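Local coordinates for protein ATP phosphoribosyltransferase regulatory subunit (Bacillus halodurans, PDB 3OD1) that probably serves in the first step of histidine biosynthesis as the regulatory partner of the HisG ATP phosphoribosyltransferase, and may allow feedback control by histidine, at residues V145-I150 with E254-Y259; N172-D177 with K214-N219; M275-G280 with D301-K306; T339-S344 with F349-L354. All blocks are in the same frame, centred on the assembly; numbering follows the deposited sequence.

Contact 1: residues V145-I150 with E254-Y259; sequences VIALMI and EVLESY
This is an apolar helix-to-helix-end contact, in which Ile146 and Ala147 in the middle of helix 139-155 meet Leu256 near the C-terminal end of helix 240-258 and Tyr259 just after it. The backbones come close enough for a 6.6 Å separation between Ala147 CA and Leu256 CA, a spacing consistent with the small alanine side chain. Ala147 CB sits over one face of the Tyr259 ring, 3.7 Å from the ring centroid and 19° off its normal, which meets the geometry of a CH-pi contact. The methyl is displaced toward the root of the ring, where Ala147 CB lies 3.5 Å from Tyr259 CG. Helix 139-155 packs on the large mixed sheet of the class II synthetase core: Ile146 rests on Phe283 and Ile165, and Leu256 reaches Ile165 too. Ile146 CG2 meets Leu256 CD2 at 3.9 Å, the two side chains crossing at about a right angle. A serine in place of Tyr259 would remove the ring and probably leave the Ala147 methyl without its aromatic cover, opening a gap beside helix 139-155. Beyond this layer, Val255 packs on Arg348 and Tyr259 on Ile352, both of the second subunit.

Contact 2: residues N172-D177 with K214-N219; sequences NALLMD and KSRLMN
Asp177 and Arg216 are brought together by an extended aspartate and a bent arginine: Asp177 CG lies anti to the backbone N (chi1 -165°), while the Arg216 chain bends at chi2 and chi3 and thereby swings its guanidinium toward the carboxylate. The setting is an antiparallel pair, segments 172-177 and 214-219 of helices 168-179 and 211-220, whose segment axes run at 157° and approach to 10.3 Å. They belong to a largely helical part of the chain between strands 162-167 and 265-268, consistent with the insertion domain of histidyl-tRNA synthetases. Arg216 NH1 donates to Asp177 OD2 at 3.2 Å, a fairly straight bond that completes a salt bridge. The oxygen lies at the guanidinium edge, close to its plane, yet is met on its anti side and out of the carboxylate plane; the two planes stand 81° apart. Arg216 NH2 has a firmer polar partner elsewhere, the carbonyl oxygen of Leu236, so the guanidinium is held at two points. The buried Leu174 brings CD1 to 3.9 Å from Arg216 NH2, obliquely. Leu188 of helix 182-193 touches both Leu175 and Leu217, and next to it Leu175 CD1 meets Leu217 CD2 methyl to methyl at 3.8 Å.

Contact 3: residues M275-G280 with D301-K306; sequences MSYYTG and DELLSK
Thr279 carries the contact with Asp301 and Glu302, and its side chain can be followed outward from CB. At CB the chain forks. The OG1 branch stands between the backbone N and the carbonyl carbon (chi1 55°), which directs the hydroxyl at the start of segment 301-306. There Asp301 N donates to Thr279 OG1 at 3.1 Å with an N-H...O angle of 168°, nearly straight. The same oxygen is 2.6 Å from a water, and that water donates to Asp301 OD2 at 2.8 Å, closing a small ring of bonds around the aspartate. A weak bond to Arg299 O is a further partner of OG1, while Asp301 OD1 is taken by Ala313 N. The other branch, CG2, passes Asp301 N at 3.7 Å and ends against the aliphatic part of Glu302, CG2 to CG 4.2 Å. A valine in place of Thr279 would lose the hydroxyl and probably leave Asp301 N and the bridging water without their common mate. A second water accepts from Glu302 N at 3.0 Å and donates to Tyr277 O, tying the backbones together, and Tyr277 OH rests 3.8 Å from Leu303 CD2. The YYTG sequence ending at Gly280, and the GGRYD sequence whose last residue is Asp301, resemble the two signature sequences of histidyl-tRNA synthetases. One hydroxyl and two waters join a loop to the turn that leads into the short helix 303-306, and because apolar contact is slight, the relative position of the two segments probably depends on this partly water-mediated polar network.

Contact 4: residues T339-S344 with F349-L354; sequences TCILFS and FEAIEL
Ile341 and Phe343, two residues apart on strand 339-343, both direct their CB toward helix 349-354, and Ala351 meets the pair of them. The Ala351 methyl fits between Phe343 CB and the Ile341 CG2 methyl: Ala351 CB lies 3.6 Å from Phe343 CB and 3.7 Å from Ile341 CG2. This short side chain lets strand and helix come near, with Phe343 CA and Ala351 CA 6.4 Å apart and the segment axes approaching to 8.8 Å. Phe343 holds CG between its backbone N and carbonyl carbon (chi1 67°), and the methyl meets CB more closely than the ring. The Ala351 methyl approaches that ring obliquely, 4.0 Å from Phe343 CG. Ile341 divides its branches between two partners. While CG2 touches Ala351, the longer branch, CG1 anti to the carbonyl carbon (chi1 -63°), runs on to Leu354 and brings Ile341 CD1 to 3.6 Å from Leu354 CG. The same methyl is 3.7 Å from Leu354 CD2, the two side chains slanting across one another. All these pairs are apolar, and no hydrogen bond links the segments. Leu342, between the two strand residues, points away and packs on Val376 and Met379 of helix 376-381, so the sheet has helices on both faces. Phe343 also packs on Ser140 of the second subunit. With the axes at 168°, the helix runs back antiparallel to its strand before strand 365-369 pairs in parallel with strand 339-343, the beta-alpha-beta crossover of a C-terminal domain related to the anticodon-binding domains of class II synthetases.

Overall arrangement
Contacts 1, 2 and 3 lie in the histidyl-tRNA synthetase-like region, whereas contact 4 lies in the small C-terminal domain with its own parallel sheet, its centre 52 to 74 Å from the other three centres. Along the chain contact 2 is nested inside the loop closed by contact 1, and contacts 3 and 4 follow in series. Contact 1 fastens the end of helix 240-258 to helix 139-155 on the core sheet, while contact 2 joins helices further out. Contact 3 flanks strands 281-286 and 295-298 of that sheet, its nearest atoms about 6 Å from contact 2. Contacts 1 and 4 both touch the second subunit, so core and C-terminal domain each take part in the dimer.

Contact 1: residues V145-I150 with E254-Y259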
loop_
_atom_site.group_PDB
_atom_site.type_symbol
_atom_site.label_atom_id
_atom_site.label_comp_id
_atom_site.label_asym_id
_atom_site.label_seq_id
_atom_site.Cartn_x
_atom_site.Cartn_y
_atom_site.Cartn_z
ATOM N N VAL B 145 -9.891 12.741 -18.495
ATOM C CA VAL B 145 -9.603 12.549 -17.071
ATOM C C VAL B 145 -10.814 12.869 -16.190
ATOM O O VAL B 145 -10.997 12.251 -15.151
ATOM C CB VAL B 145 -8.351 13.328 -16.586
ATOM C CG1 VAL B 145 -7.110 12.872 -17.353
ATOM C CG2 VAL B 145 -8.560 14.825 -16.725
ATOM N N ILE B 146 -11.640 13.827 -16.598
ATOM C CA ILE B 146 -12.823 14.157 -15.807
ATOM C C ILE B 146 -13.873 13.059 -15.951
ATOM O O ILE B 146 -14.459 12.627 -14.960
ATOM C CB ILE B 146 -13.419 15.532 -16.200
ATOM C CG1 ILE B 146 -12.462 16.669 -15.791
ATOM C CG2 ILE B 146 -14.782 15.709 -15.565
ATOM C CD1 ILE B 146 -12.892 18.064 -16.292
ATOM N N ALA B 147 -14.083 12.602 -17.187
ATOM C CA ALA B 147 -15.021 11.525 -17.479
ATOM C C ALA B 147 -14.627 10.213 -16.806
ATOM O O ALA B 147 -15.486 9.465 -16.353
ATOM C CB ALA B 147 -15.169 11.338 -18.993
ATOM N N LEU B 148 -13.332 9.925 -16.760
ATOM C CA LEU B 148 -12.843 8.752 -16.050
ATOM C C LEU B 148 -13.115 8.889 -14.551
ATOM O O LEU B 148 -13.630 7.969 -13.926
ATOM C CB LEU B 148 -11.353 8.542 -16.317
ATOM C CG LEU B 148 -10.621 7.467 -15.501
ATOM C CD1 LEU B 148 -11.350 6.122 -15.574
ATOM C CD2 LEU B 148 -9.185 7.341 -15.998
HETATM N N MSE B 149 -12.798 10.047 -13.981
HETATM C CA MSE B 149 -13.056 10.261 -12.561
HETATM C C MSE B 149 -14.524 10.009 -12.224
HETATM O O MSE B 149 -14.846 9.369 -11.206
HETATM C CB MSE B 149 -12.681 11.683 -12.146
HETATM C CG MSE B 149 -12.519 11.823 -10.624
HETATM SE SE MSE B 149 -11.967 13.609 -10.054
HETATM C CE MSE B 149 -13.541 14.622 -10.560
ATOM N N ILE B 150 -15.409 10.539 -13.065
ATOM C CA ILE B 150 -16.838 10.389 -12.864
ATOM C C ILE B 150 -17.242 8.923 -12.976
ATOM O O ILE B 150 -18.058 8.432 -12.191
ATOM C CB ILE B 150 -17.640 11.266 -13.860
ATOM C CG1 ILE B 150 -17.417 12.751 -13.530
ATOM C CG2 ILE B 150 -19.131 10.870 -13.860
ATOM C CD1 ILE B 150 -18.043 13.726 -14.499
ATOM N N GLU B 254 -18.439 20.146 -24.334
ATOM C CA GLU B 254 -18.875 19.352 -25.478
ATOM C C GLU B 254 -18.345 17.927 -25.397
ATOM O O GLU B 254 -19.090 16.966 -25.620
ATOM C CB GLU B 254 -18.425 20.009 -26.799
ATOM C CG GLU B 254 -19.142 21.313 -27.111
ATOM C CD GLU B 254 -18.579 22.033 -28.337
ATOM O OE1 GLU B 254 -17.614 21.529 -28.958
ATOM O OE2 GLU B 254 -19.103 23.115 -28.668
ATOM N N VAL B 255 -17.057 17.794 -25.079
ATOM C CA VAL B 255 -16.442 16.479 -24.894
ATOM C C VAL B 255 -17.138 15.687 -23.796
ATOM O O VAL B 255 -17.410 14.496 -23.952
ATOM C CB VAL B 255 -14.938 16.585 -24.548
ATOM C CG1 VAL B 255 -14.353 15.197 -24.295
ATOM C CG2 VAL B 255 -14.170 17.297 -25.666
ATOM N N LEU B 256 -17.434 16.340 -22.678
ATOM C CA LEU B 256 -18.103 15.649 -21.569
ATOM C C LEU B 256 -19.508 15.179 -21.969
ATOM O O LEU B 256 -19.970 14.109 -21.540
ATOM C CB LEU B 256 -18.136 16.538 -20.318
ATOM C CG LEU B 256 -16.760 16.795 -19.696
ATOM C CD1 LEU B 256 -16.829 17.800 -18.558
ATOM C CD2 LEU B 256 -16.168 15.470 -19.217
ATOM N N GLU B 257 -20.176 15.980 -22.800
ATOM C CA GLU B 257 -21.483 15.601 -23.330
ATOM C C GLU B 257 -21.359 14.301 -24.110
ATOM O O GLU B 257 -22.157 13.383 -23.931
ATOM C CB GLU B 257 -22.052 16.703 -24.240
ATOM C CG GLU B 257 -22.427 17.983 -23.508
ATOM C CD GLU B 257 -23.224 18.939 -24.378
ATOM O OE1 GLU B 257 -22.678 19.437 -25.386
ATOM O OE2 GLU B 257 -24.402 19.188 -24.050
ATOM N N SER B 258 -20.351 14.224 -24.973
ATOM C CA SER B 258 -20.115 13.009 -25.739
ATOM C C SER B 258 -19.914 11.824 -24.815
ATOM O O SER B 258 -20.374 10.718 -25.107
ATOM C CB SER B 258 -18.911 13.174 -26.666
ATOM O OG SER B 258 -19.174 14.190 -27.613
ATOM N N TYR B 259 -19.225 12.046 -23.697
ATOM C CA TYR B 259 -19.080 10.986 -22.700
ATOM C C TYR B 259 -20.350 10.733 -21.893
ATOM O O TYR B 259 -20.373 9.844 -21.049
ATOM C CB TYR B 259 -17.951 11.288 -21.714
ATOM C CG TYR B 259 -16.564 10.956 -22.207
ATOM C CD1 TYR B 259 -16.094 9.647 -22.206
ATOM C CD2 TYR B 259 -15.701 11.962 -22.629
ATOM C CE1 TYR B 259 -14.800 9.346 -22.647
ATOM C CE2 TYR B 259 -14.421 11.677 -23.059
ATOM C CZ TYR B 259 -13.972 10.370 -23.067
ATOM O OH TYR B 259 -12.693 10.096 -23.506
#

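Contact 2: residues N172-D177 with K214-N219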
loop_
_atom_site.group_PDB
_atom_site.type_symbol
_atom_site.label_atom_id
_atom_site.label_comp_id
_atom_site.label_asym_id
_atom_site.label_seq_id
_atom_site.Cartn_x
_atom_site.Cartn_y
_atom_site.Cartn_z
ATOM N N ASN B 172 -6.807 34.396 -14.354
ATOM C CA ASN B 172 -5.622 35.236 -14.550
ATOM C C ASN B 172 -5.833 36.336 -15.595
ATOM O O ASN B 172 -5.442 37.486 -15.372
ATOM C CB ASN B 172 -4.385 34.392 -14.871
ATOM C CG ASN B 172 -3.945 33.525 -13.692
ATOM O OD1 ASN B 172 -4.542 33.571 -12.615
ATOM N ND2 ASN B 172 -2.895 32.735 -13.894
ATOM N N ALA B 173 -6.456 36.000 -16.722
ATOM C CA ALA B 173 -6.693 37.003 -17.770
ATOM C C ALA B 173 -7.552 38.154 -17.262
ATOM O O ALA B 173 -7.250 39.326 -17.515
ATOM C CB ALA B 173 -7.330 36.371 -19.006
ATOM N N LEU B 174 -8.622 37.822 -16.549
ATOM C CA LEU B 174 -9.527 38.836 -16.027
ATOM C C LEU B 174 -8.852 39.711 -14.978
ATOM O O LEU B 174 -8.891 40.938 -15.069
ATOM C CB LEU B 174 -10.785 38.197 -15.435
ATOM C CG LEU B 174 -11.775 39.185 -14.804
ATOM C CD1 LEU B 174 -12.232 40.264 -15.816
ATOM C CD2 LEU B 174 -12.970 38.449 -14.206
ATOM N N LEU B 175 -8.243 39.078 -13.979
ATOM C CA LEU B 175 -7.560 39.821 -12.927
ATOM C C LEU B 175 -6.513 40.778 -13.512
ATOM O O LEU B 175 -6.540 41.976 -13.232
ATOM C CB LEU B 175 -6.919 38.863 -11.922
ATOM C CG LEU B 175 -7.822 38.526 -10.730
ATOM C CD1 LEU B 175 -9.304 38.580 -11.126
ATOM C CD2 LEU B 175 -7.432 37.201 -10.103
HETATM N N MSE B 176 -5.602 40.244 -14.326
HETATM C CA MSE B 176 -4.573 41.061 -14.976
HETATM C C MSE B 176 -5.166 42.214 -15.767
HETATM O O MSE B 176 -4.766 43.373 -15.602
HETATM C CB MSE B 176 -3.709 40.224 -15.916
HETATM C CG MSE B 176 -2.619 39.451 -15.213
HETATM SE SE MSE B 176 -1.407 40.590 -14.192
HETATM C CE MSE B 176 -0.681 39.197 -13.044
ATOM N N ASP B 177 -6.111 41.903 -16.643
ATOM C CA ASP B 177 -6.615 42.935 -17.528
ATOM C C ASP B 177 -7.181 44.105 -16.738
ATOM O O ASP B 177 -7.226 45.234 -17.238
ATOM C CB ASP B 177 -7.660 42.392 -18.493
ATOM C CG ASP B 177 -7.908 43.339 -19.639
ATOM O OD1 ASP B 177 -6.948 43.612 -20.391
ATOM O OD2 ASP B 177 -9.048 43.814 -19.779
ATOM N N LYS B 214 -14.600 47.667 -11.313
ATOM C CA LYS B 214 -14.987 47.067 -10.045
ATOM C C LYS B 214 -16.097 46.051 -10.285
ATOM O O LYS B 214 -16.121 44.986 -9.662
ATOM C CB LYS B 214 -15.417 48.133 -9.035
ATOM C CG LYS B 214 -14.268 48.998 -8.550
ATOM C CD LYS B 214 -14.646 49.895 -7.379
ATOM C CE LYS B 214 -13.433 50.717 -6.940
ATOM N NZ LYS B 214 -13.693 51.587 -5.757
ATOM N N SER B 215 -16.996 46.375 -11.211
ATOM C CA SER B 215 -18.117 45.496 -11.544
ATOM C C SER B 215 -17.650 44.204 -12.201
ATOM O O SER B 215 -18.212 43.137 -11.955
ATOM C CB SER B 215 -19.111 46.205 -12.464
ATOM O OG SER B 215 -19.577 47.402 -11.870
ATOM N N ARG B 216 -16.642 44.310 -13.060
ATOM C CA ARG B 216 -16.082 43.136 -13.706
ATOM C C ARG B 216 -15.539 42.192 -12.636
ATOM O O ARG B 216 -15.975 41.048 -12.535
ATOM C CB ARG B 216 -14.987 43.525 -14.707
ATOM C CG ARG B 216 -15.476 44.387 -15.879
ATOM C CD ARG B 216 -14.655 44.128 -17.143
ATOM N NE ARG B 216 -13.357 44.796 -17.110
ATOM C CZ ARG B 216 -12.252 44.348 -17.706
ATOM N NH1 ARG B 216 -11.128 45.044 -17.611
ATOM N NH2 ARG B 216 -12.258 43.206 -18.386
ATOM N N LEU B 217 -14.601 42.683 -11.830
ATOM C CA LEU B 217 -14.022 41.879 -10.760
ATOM C C LEU B 217 -15.117 41.287 -9.880
ATOM O O LEU B 217 -15.044 40.125 -9.465
ATOM C CB LEU B 217 -13.055 42.713 -9.917
ATOM C CG LEU B 217 -11.770 43.140 -10.634
ATOM C CD1 LEU B 217 -10.860 43.925 -9.710
ATOM C CD2 LEU B 217 -11.050 41.929 -11.174
HETATM N N MSE B 218 -16.138 42.096 -9.623
HETATM C CA MSE B 218 -17.250 41.717 -8.761
HETATM C C MSE B 218 -18.080 40.582 -9.363
HETATM O O MSE B 218 -18.458 39.625 -8.665
HETATM C CB MSE B 218 -18.137 42.943 -8.506
HETATM C CG MSE B 218 -18.660 43.047 -7.092
HETATM SE SE MSE B 218 -17.219 43.154 -5.793
HETATM C CE MSE B 218 -17.476 44.989 -5.196
ATOM N N ASN B 219 -18.352 40.688 -10.662
ATOM C CA ASN B 219 -19.201 39.718 -11.347
ATOM C C ASN B 219 -18.555 38.342 -11.528
ATOM O O ASN B 219 -19.243 37.357 -11.792
ATOM C CB ASN B 219 -19.693 40.278 -12.686
ATOM C CG ASN B 219 -20.823 41.281 -12.514
ATOM O OD1 ASN B 219 -21.724 41.082 -11.696
ATOM N ND2 ASN B 219 -20.778 42.367 -13.280
#

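Contact 3: residues M275-G280 with D301-K306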
loop_
_atom_site.group_PDB
_atom_site.type_symbol
_atom_site.label_atom_id
_atom_site.label_comp_id
_atom_site.label_asym_id
_atom_site.label_seq_id
_atom_site.Cartn_x
_atom_site.Cartn_y
_atom_site.Cartn_z
HETATM N N MSE B 275 -1.935 28.744 -5.872
HETATM C CA MSE B 275 -1.517 30.058 -6.350
HETATM C C MSE B 275 -0.734 30.021 -7.668
HETATM O O MSE B 275 -0.722 31.013 -8.402
HETATM C CB MSE B 275 -0.746 30.827 -5.267
HETATM C CG MSE B 275 -1.586 31.173 -4.037
HETATM SE SE MSE B 275 -3.014 32.450 -4.440
HETATM C CE MSE B 275 -1.910 34.046 -4.750
ATOM N N SER B 276 -0.093 28.897 -7.989
ATOM C CA SER B 276 0.764 28.867 -9.187
ATOM C C SER B 276 0.821 27.534 -9.945
ATOM O O SER B 276 1.067 27.494 -11.148
ATOM C CB SER B 276 2.191 29.259 -8.810
ATOM O OG SER B 276 2.657 28.452 -7.738
ATOM N N TYR B 277 0.598 26.448 -9.234
ATOM C CA TYR B 277 0.886 25.112 -9.752
ATOM C C TYR B 277 0.062 24.716 -10.980
ATOM O O TYR B 277 0.609 24.214 -11.959
ATOM C CB TYR B 277 0.671 24.120 -8.621
ATOM C CG TYR B 277 0.874 22.672 -8.946
ATOM C CD1 TYR B 277 2.130 22.078 -8.792
ATOM C CD2 TYR B 277 -0.198 21.867 -9.327
ATOM C CE1 TYR B 277 2.321 20.737 -9.047
ATOM C CE2 TYR B 277 -0.015 20.513 -9.587
ATOM C CZ TYR B 277 1.252 19.957 -9.440
ATOM O OH TYR B 277 1.459 18.612 -9.686
ATOM N N TYR B 278 -1.246 24.935 -10.927
ATOM C CA TYR B 278 -2.111 24.613 -12.061
ATOM C C TYR B 278 -2.085 25.731 -13.087
ATOM O O TYR B 278 -2.021 26.908 -12.728
ATOM C CB TYR B 278 -3.543 24.337 -11.606
ATOM C CG TYR B 278 -3.658 23.165 -10.666
ATOM C CD1 TYR B 278 -3.732 21.869 -11.149
ATOM C CD2 TYR B 278 -3.696 23.360 -9.284
ATOM C CE1 TYR B 278 -3.834 20.780 -10.271
ATOM C CE2 TYR B 278 -3.801 22.293 -8.407
ATOM C CZ TYR B 278 -3.870 21.009 -8.901
ATOM O OH TYR B 278 -3.974 19.960 -8.011
ATOM N N THR B 279 -2.156 25.352 -14.358
ATOM C CA THR B 279 -1.968 26.283 -15.465
ATOM C C THR B 279 -3.235 26.518 -16.295
ATOM O O THR B 279 -3.289 27.417 -17.131
ATOM C CB THR B 279 -0.856 25.769 -16.402
ATOM O OG1 THR B 279 -1.171 24.436 -16.839
ATOM C CG2 THR B 279 0.473 25.742 -15.664
ATOM N N GLY B 280 -4.258 25.708 -16.081
ATOM C CA GLY B 280 -5.423 25.784 -16.943
ATOM C C GLY B 280 -6.697 25.275 -16.316
ATOM O O GLY B 280 -7.090 25.731 -15.246
ATOM N N ASP B 301 0.910 22.179 -16.668
ATOM C CA ASP B 301 1.719 22.057 -17.885
ATOM C C ASP B 301 3.197 22.437 -17.759
ATOM O O ASP B 301 3.942 22.294 -18.723
ATOM C CB ASP B 301 1.109 22.877 -19.036
ATOM C CG ASP B 301 -0.137 22.231 -19.634
ATOM O OD1 ASP B 301 -0.479 21.080 -19.269
ATOM O OD2 ASP B 301 -0.778 22.886 -20.483
ATOM N N GLU B 302 3.621 22.913 -16.593
ATOM C CA GLU B 302 5.019 23.324 -16.416
ATOM C C GLU B 302 5.835 22.388 -15.508
ATOM O O GLU B 302 7.042 22.562 -15.343
ATOM C CB GLU B 302 5.093 24.766 -15.904
ATOM C CG GLU B 302 4.478 25.778 -16.870
ATOM C CD GLU B 302 5.074 25.664 -18.270
ATOM O OE1 GLU B 302 6.286 25.364 -18.392
ATOM O OE2 GLU B 302 4.328 25.867 -19.252
ATOM N N LEU B 303 5.199 21.383 -14.931
ATOM C CA LEU B 303 5.938 20.495 -14.028
ATOM C C LEU B 303 6.979 19.639 -14.748
ATOM O O LEU B 303 8.133 19.582 -14.324
ATOM C CB LEU B 303 4.996 19.601 -13.227
ATOM C CG LEU B 303 5.655 18.671 -12.200
ATOM C CD1 LEU B 303 6.352 19.467 -11.094
ATOM C CD2 LEU B 303 4.617 17.741 -11.600
ATOM N N LEU B 304 6.583 18.967 -15.827
ATOM C CA LEU B 304 7.502 18.041 -16.494
ATOM C C LEU B 304 8.777 18.731 -16.973
ATOM O O LEU B 304 9.837 18.096 -17.061
ATOM C CB LEU B 304 6.818 17.281 -17.640
ATOM C CG LEU B 304 6.147 15.946 -17.266
ATOM C CD1 LEU B 304 7.175 14.914 -16.808
ATOM C CD2 LEU B 304 5.088 16.143 -16.190
ATOM N N SER B 305 8.673 20.025 -17.280
ATOM C CA SER B 305 9.836 20.814 -17.686
ATOM C C SER B 305 10.881 20.868 -16.584
ATOM O O SER B 305 12.076 20.885 -16.864
ATOM C CB SER B 305 9.431 22.239 -18.063
ATOM O OG SER B 305 8.663 22.245 -19.250
ATOM N N LYS B 306 10.428 20.909 -15.333
ATOM C CA LYS B 306 11.341 20.922 -14.193
ATOM C C LYS B 306 12.134 19.621 -14.046
ATOM O O LYS B 306 13.139 19.588 -13.342
ATOM C CB LYS B 306 10.586 21.240 -12.902
ATOM C CG LYS B 306 10.038 22.647 -12.886
ATOM C CD LYS B 306 9.180 22.912 -11.680
ATOM C CE LYS B 306 8.518 24.284 -11.793
ATOM N NZ LYS B 306 7.729 24.585 -10.559
HETATM O O HOH W 1 2.659 23.254 -13.723
HETATM O O HOH W 2 -2.462 24.638 -19.062
#

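Contact 4: residues T339-S344 with F349-L354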
loop_
_atom_site.group_PDB
_atom_site.type_symbol
_atom_site.label_atom_id
_atom_site.label_comp_id
_atom_site.label_asym_id
_atom_site.label_seq_id
_atom_site.Cartn_x
_atom_site.Cartn_y
_atom_site.Cartn_z
ATOM N N THR B 339 -17.010 -18.905 7.971
ATOM C CA THR B 339 -17.462 -20.112 8.652
ATOM C C THR B 339 -16.338 -20.616 9.567
ATOM O O THR B 339 -15.153 -20.430 9.262
ATOM C CB THR B 339 -17.809 -21.213 7.650
ATOM O OG1 THR B 339 -18.923 -20.802 6.852
ATOM C CG2 THR B 339 -18.169 -22.476 8.364
ATOM N N CYS B 340 -16.705 -21.241 10.685
ATOM C CA CYS B 340 -15.720 -21.742 11.638
ATOM C C CYS B 340 -15.941 -23.228 11.929
ATOM O O CYS B 340 -17.014 -23.628 12.360
ATOM C CB CYS B 340 -15.779 -20.945 12.942
ATOM S SG CYS B 340 -14.643 -21.530 14.224
ATOM N N ILE B 341 -14.925 -24.042 11.664
ATOM C CA ILE B 341 -14.967 -25.458 11.997
ATOM C C ILE B 341 -14.119 -25.663 13.245
ATOM O O ILE B 341 -12.923 -25.388 13.236
ATOM C CB ILE B 341 -14.415 -26.335 10.847
ATOM C CG1 ILE B 341 -15.291 -26.195 9.597
ATOM C CG2 ILE B 341 -14.322 -27.798 11.281
ATOM C CD1 ILE B 341 -14.638 -26.721 8.323
ATOM N N LEU B 342 -14.754 -26.093 14.324
ATOM C CA LEU B 342 -14.048 -26.382 15.570
ATOM C C LEU B 342 -13.755 -27.870 15.617
ATOM O O LEU B 342 -14.660 -28.689 15.458
ATOM C CB LEU B 342 -14.907 -25.994 16.779
ATOM C CG LEU B 342 -15.235 -24.506 16.911
ATOM C CD1 LEU B 342 -16.415 -24.296 17.850
ATOM C CD2 LEU B 342 -14.004 -23.719 17.378
ATOM N N PHE B 343 -12.499 -28.233 15.823
ATOM C CA PHE B 343 -12.179 -29.652 15.838
ATOM C C PHE B 343 -11.424 -30.083 17.077
ATOM O O PHE B 343 -10.839 -29.263 17.771
ATOM C CB PHE B 343 -11.416 -30.069 14.572
ATOM C CG PHE B 343 -10.032 -29.486 14.463
ATOM C CD1 PHE B 343 -8.923 -30.217 14.855
ATOM C CD2 PHE B 343 -9.837 -28.220 13.941
ATOM C CE1 PHE B 343 -7.647 -29.685 14.743
ATOM C CE2 PHE B 343 -8.559 -27.679 13.832
ATOM C CZ PHE B 343 -7.468 -28.415 14.230
ATOM N N SER B 344 -11.474 -31.379 17.363
ATOM C CA SER B 344 -10.581 -31.977 18.351
ATOM C C SER B 344 -9.627 -32.934 17.645
ATOM O O SER B 344 -9.747 -33.176 16.439
ATOM C CB SER B 344 -11.356 -32.699 19.448
ATOM O OG SER B 344 -12.092 -33.791 18.925
ATOM N N PHE B 349 -8.237 -34.770 10.773
ATOM C CA PHE B 349 -8.119 -35.022 9.347
ATOM C C PHE B 349 -9.446 -34.705 8.676
ATOM O O PHE B 349 -9.485 -34.061 7.631
ATOM C CB PHE B 349 -7.695 -36.463 9.063
ATOM C CG PHE B 349 -7.347 -36.705 7.624
ATOM C CD1 PHE B 349 -6.249 -36.068 7.051
ATOM C CD2 PHE B 349 -8.120 -37.553 6.837
ATOM C CE1 PHE B 349 -5.922 -36.276 5.723
ATOM C CE2 PHE B 349 -7.802 -37.769 5.507
ATOM C CZ PHE B 349 -6.698 -37.128 4.947
ATOM N N GLU B 350 -10.533 -35.147 9.297
ATOM C CA GLU B 350 -11.865 -34.867 8.781
ATOM C C GLU B 350 -12.117 -33.373 8.621
ATOM O O GLU B 350 -12.607 -32.925 7.583
ATOM C CB GLU B 350 -12.937 -35.479 9.686
ATOM C CG GLU B 350 -14.351 -35.031 9.334
ATOM C CD GLU B 350 -15.370 -35.490 10.354
ATOM O OE1 GLU B 350 -15.051 -36.420 11.125
ATOM O OE2 GLU B 350 -16.484 -34.919 10.382
ATOM N N ALA B 351 -11.796 -32.602 9.653
ATOM C CA ALA B 351 -12.030 -31.156 9.609
ATOM C C ALA B 351 -11.168 -30.452 8.564
ATOM O O ALA B 351 -11.642 -29.561 7.851
ATOM C CB ALA B 351 -11.816 -30.535 10.989
ATOM N N ILE B 352 -9.897 -30.823 8.491
ATOM C CA ILE B 352 -9.017 -30.254 7.479
ATOM C C ILE B 352 -9.593 -30.499 6.080
ATOM O O ILE B 352 -9.686 -29.580 5.267
ATOM C CB ILE B 352 -7.579 -30.811 7.573
ATOM C CG1 ILE B 352 -6.843 -30.166 8.752
ATOM C CG2 ILE B 352 -6.820 -30.561 6.255
ATOM C CD1 ILE B 352 -5.506 -30.778 9.074
ATOM N N GLU B 353 -10.006 -31.732 5.808
ATOM C CA GLU B 353 -10.569 -32.038 4.503
ATOM C C GLU B 353 -11.870 -31.279 4.290
ATOM O O GLU B 353 -12.136 -30.779 3.198
ATOM C CB GLU B 353 -10.763 -33.546 4.308
ATOM C CG GLU B 353 -9.688 -34.184 3.420
ATOM C CD GLU B 353 -9.554 -33.496 2.062
ATOM O OE1 GLU B 353 -10.593 -33.217 1.426
ATOM O OE2 GLU B 353 -8.407 -33.237 1.627
ATOM N N LEU B 354 -12.683 -31.183 5.332
ATOM C CA LEU B 354 -13.901 -30.396 5.230
ATOM C C LEU B 354 -13.569 -28.950 4.849
ATOM O O LEU B 354 -14.148 -28.396 3.916
ATOM C CB LEU B 354 -14.690 -30.452 6.533
ATOM C CG LEU B 354 -15.944 -29.584 6.585
ATOM C CD1 LEU B 354 -16.843 -29.851 5.382
ATOM C CD2 LEU B 354 -16.692 -29.827 7.887
#